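DnaJ homolog subfamily C member 27-A (Xenopus laevis, PDB 6JMG) binds GTP with magnesium as a Rab-family small GTPase that carries a DnaJ domain, and is possibly involved in regulating the MEK/ERK pathway. Local coordinates at residues C31-Y36 and V67-M72. Numbering follows the deposited sequence.
Sequences CIIKRY and VNIFDM. With GTP (guanosine-5'-triphosphate), chain C.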
loop_
_atom_site.group_PDB
_atom_site.type_symbol
_atom_site.label_atom_id
_atom_site.label_comp_id
_atom_site.label_asym_id
_atom_site.label_seq_id
_atom_site.Cartn_x
_atom_site.Cartn_y
_atom_site.Cartn_z
ATOM N N CYS A 31 14.545 16.236 -2.084
ATOM C CA CYS A 31 14.351 17.588 -1.569
ATOM C C CYS A 31 13.122 17.695 -0.682
ATOM O O CYS A 31 13.133 18.481 0.268
ATOM C CB CYS A 31 14.196 18.636 -2.690
ATOM S SG CYS A 31 15.546 18.940 -3.832
ATOM N N ILE A 32 12.105 16.855 -0.887
ATOM C CA ILE A 32 11.035 16.770 0.102
ATOM C C ILE A 32 11.597 16.338 1.451
ATOM O O ILE A 32 11.304 16.950 2.487
ATOM C CB ILE A 32 9.929 15.815 -0.375
ATOM C CG1 ILE A 32 9.111 16.458 -1.503
ATOM C CG2 ILE A 32 9.021 15.478 0.778
ATOM C CD1 ILE A 32 8.164 15.485 -2.155
ATOM N N ILE A 33 12.463 15.320 1.457
ATOM C CA ILE A 33 12.975 14.816 2.726
ATOM C C ILE A 33 13.880 15.851 3.382
ATOM O O ILE A 33 13.714 16.198 4.558
ATOM C CB ILE A 33 13.713 13.487 2.500
ATOM C CG1 ILE A 33 12.715 12.393 2.095
ATOM C CG2 ILE A 33 14.517 13.100 3.745
ATOM C CD1 ILE A 33 13.356 11.226 1.368
ATOM N N LYS A 34 14.771 16.455 2.604
ATOM C CA LYS A 34 15.705 17.380 3.223
ATOM C C LYS A 34 15.040 18.699 3.606
ATOM O O LYS A 34 15.497 19.337 4.559
ATOM C CB LYS A 34 16.865 17.650 2.260
ATOM C CG LYS A 34 17.826 16.504 2.132
ATOM C CD LYS A 34 18.922 16.801 1.132
ATOM C CE LYS A 34 20.112 15.881 1.378
ATOM N NZ LYS A 34 20.800 15.505 0.115
ATOM N N ARG A 35 13.916 19.062 2.957
ATOM C CA ARG A 35 13.176 20.252 3.357
ATOM C C ARG A 35 12.603 20.102 4.762
ATOM O O ARG A 35 12.776 20.987 5.610
ATOM C CB ARG A 35 12.065 20.543 2.345
ATOM C CG ARG A 35 11.155 21.751 2.669
ATOM C CD ARG A 35 11.920 23.064 2.677
ATOM N NE ARG A 35 11.098 24.169 3.155
ATOM C CZ ARG A 35 10.855 25.283 2.470
ATOM N NH1 ARG A 35 11.379 25.451 1.255
ATOM N NH2 ARG A 35 10.085 26.235 3.005
ATOM N N TYR A 36 11.987 18.959 5.055
ATOM C CA TYR A 36 11.375 18.794 6.369
ATOM C C TYR A 36 12.379 18.344 7.435
ATOM O O TYR A 36 12.305 18.805 8.577
ATOM C CB TYR A 36 10.207 17.816 6.275
ATOM C CG TYR A 36 9.529 17.541 7.586
ATOM C CD1 TYR A 36 8.522 18.363 8.060
ATOM C CD2 TYR A 36 9.903 16.458 8.360
ATOM C CE1 TYR A 36 7.899 18.101 9.276
ATOM C CE2 TYR A 36 9.294 16.190 9.548
ATOM C CZ TYR A 36 8.293 17.001 10.007
ATOM O OH TYR A 36 7.698 16.702 11.216
ATOM N N VAL A 67 13.412 7.302 12.826
ATOM C CA VAL A 67 12.987 7.047 11.453
ATOM C C VAL A 67 14.209 6.712 10.616
ATOM O O VAL A 67 15.102 7.547 10.442
ATOM C CB VAL A 67 12.246 8.250 10.857
ATOM C CG1 VAL A 67 11.713 7.892 9.511
ATOM C CG2 VAL A 67 11.143 8.716 11.785
ATOM N N ASN A 68 14.248 5.497 10.099
ATOM C CA ASN A 68 15.254 5.095 9.131
ATOM C C ASN A 68 14.747 5.412 7.734
ATOM O O ASN A 68 13.767 4.816 7.276
ATOM C CB ASN A 68 15.560 3.605 9.253
ATOM C CG ASN A 68 16.167 3.243 10.590
ATOM O OD1 ASN A 68 17.367 3.422 10.813
ATOM N ND2 ASN A 68 15.340 2.739 11.490
ATOM N N ILE A 69 15.421 6.323 7.050
ATOM C CA ILE A 69 15.009 6.765 5.730
ATOM C C ILE A 69 15.950 6.161 4.698
ATOM O O ILE A 69 17.174 6.267 4.831
ATOM C CB ILE A 69 14.980 8.302 5.641
ATOM C CG1 ILE A 69 13.982 8.871 6.661
ATOM C CG2 ILE A 69 14.546 8.751 4.258
ATOM C CD1 ILE A 69 13.815 10.420 6.623
ATOM N N PHE A 70 15.374 5.491 3.702
ATOM C CA PHE A 70 16.081 4.970 2.534
ATOM C C PHE A 70 15.532 5.759 1.357
ATOM O O PHE A 70 14.543 5.369 0.731
ATOM C CB PHE A 70 15.866 3.454 2.356
ATOM C CG PHE A 70 16.401 2.642 3.495
ATOM C CD1 PHE A 70 15.785 2.680 4.745
ATOM C CD2 PHE A 70 17.526 1.847 3.329
ATOM C CE1 PHE A 70 16.283 1.936 5.809
ATOM C CE2 PHE A 70 18.019 1.100 4.373
ATOM C CZ PHE A 70 17.400 1.147 5.619
ATOM N N ASP A 71 16.194 6.865 1.056
ATOM C CA ASP A 71 15.812 7.725 -0.052
ATOM C C ASP A 71 16.312 7.058 -1.322
ATOM O O ASP A 71 17.526 6.916 -1.499
ATOM C CB ASP A 71 16.413 9.112 0.164
ATOM C CG ASP A 71 16.223 10.036 -1.022
ATOM O OD1 ASP A 71 15.328 9.802 -1.852
ATOM O OD2 ASP A 71 16.990 11.009 -1.125
ATOM N N MET A 72 15.388 6.604 -2.183
ATOM C CA MET A 72 15.782 5.790 -3.330
ATOM C C MET A 72 16.005 6.654 -4.560
ATOM O O MET A 72 15.375 7.698 -4.740
ATOM C CB MET A 72 14.731 4.715 -3.676
ATOM C CG MET A 72 14.247 3.798 -2.519
ATOM S SD MET A 72 13.316 2.303 -3.031
ATOM C CE MET A 72 12.100 2.940 -4.077
HETATM P PG GTP C . 16.593 11.373 -8.027
HETATM O O1G GTP C . 17.286 11.193 -6.694
HETATM O O2G GTP C . 15.595 10.274 -8.295
HETATM O O3G GTP C . 17.632 11.385 -9.133
HETATM O O3B GTP C . 15.703 12.724 -8.089
HETATM P PB GTP C . 14.857 13.289 -6.841
HETATM O O1B GTP C . 13.455 12.740 -6.840
HETATM O O2B GTP C . 15.482 13.037 -5.489
HETATM O O3A GTP C . 14.743 14.857 -7.183
HETATM P PA GTP C . 15.476 15.988 -6.312
HETATM O O1A GTP C . 14.966 16.050 -4.893
HETATM O O2A GTP C . 16.965 15.808 -6.314
HETATM O "O5'" GTP C . 15.064 17.263 -7.177
HETATM C "C5'" GTP C . 15.331 17.282 -8.559
HETATM C "C4'" GTP C . 15.420 18.743 -8.986
HETATM O "O4'" GTP C . 14.150 19.313 -8.832
HETATM C "C3'" GTP C . 16.346 19.586 -8.144
HETATM O "O3'" GTP C . 16.884 20.501 -9.047
HETATM C "C2'" GTP C . 15.466 20.361 -7.193
HETATM O "O2'" GTP C . 15.900 21.676 -6.927
HETATM C "C1'" GTP C . 14.200 20.458 -7.985
HETATM N N9 GTP C . 13.021 20.464 -7.119
HETATM C C8 GTP C . 12.691 19.536 -6.162
HETATM N N7 GTP C . 11.493 19.893 -5.624
HETATM C C5 GTP C . 11.067 21.027 -6.226
HETATM C C6 GTP C . 9.930 21.801 -6.063
HETATM O O6 GTP C . 9.078 21.504 -5.228
HETATM N N1 GTP C . 9.744 22.911 -6.859
HETATM C C2 GTP C . 10.682 23.262 -7.800
HETATM N N2 GTP C . 10.477 24.346 -8.535
HETATM N N3 GTP C . 11.820 22.490 -7.962
HETATM C C4 GTP C . 12.010 21.394 -7.182
#
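The helical turns 31-36 lie over the strand segment 67-72, and the backbones come closest at Ile33 and Asp71, whose CA atoms lie 8.1 Å apart, a spacing bridged by side chains alone. With CG1 of Ile33 anti to the carbonyl carbon (chi1 -68°) and CG2 anti to the backbone N, both branches reach the strand. CD1 of Ile33 sits 3.9 Å from CB of Asp71 and also touches CG2 of Ile69. The CG2 methyl of Ile33 meets CD1 of Ile69 at 4.0 Å. The isoleucines thus run past each other in opposite senses; their bulky aliphatic chains suit this buried seam, and beta-branching suits Ile69 in a strand. Asp71 lends CB and CG to the packing, while its OD2 is hydrogen-bonded to OG of Ser30, a magnesium ligand, and OD1 to OG of Ser21. About 4 Å from the metal, this carboxylate serves as a second-shell residue. Cys31 turns away from the strand, and its backbone N bonds GTP O1A, an alpha-phosphate oxygen, at 2.8 Å, in keeping with small GTPases. Helix 29-38 thus packs on strand 63-72, itself between strands 51-60 and 15-22; helix 171-187 borders this Ras-like packing, touching Ile32 and Tyr36 of the helix and Val67 of the strand.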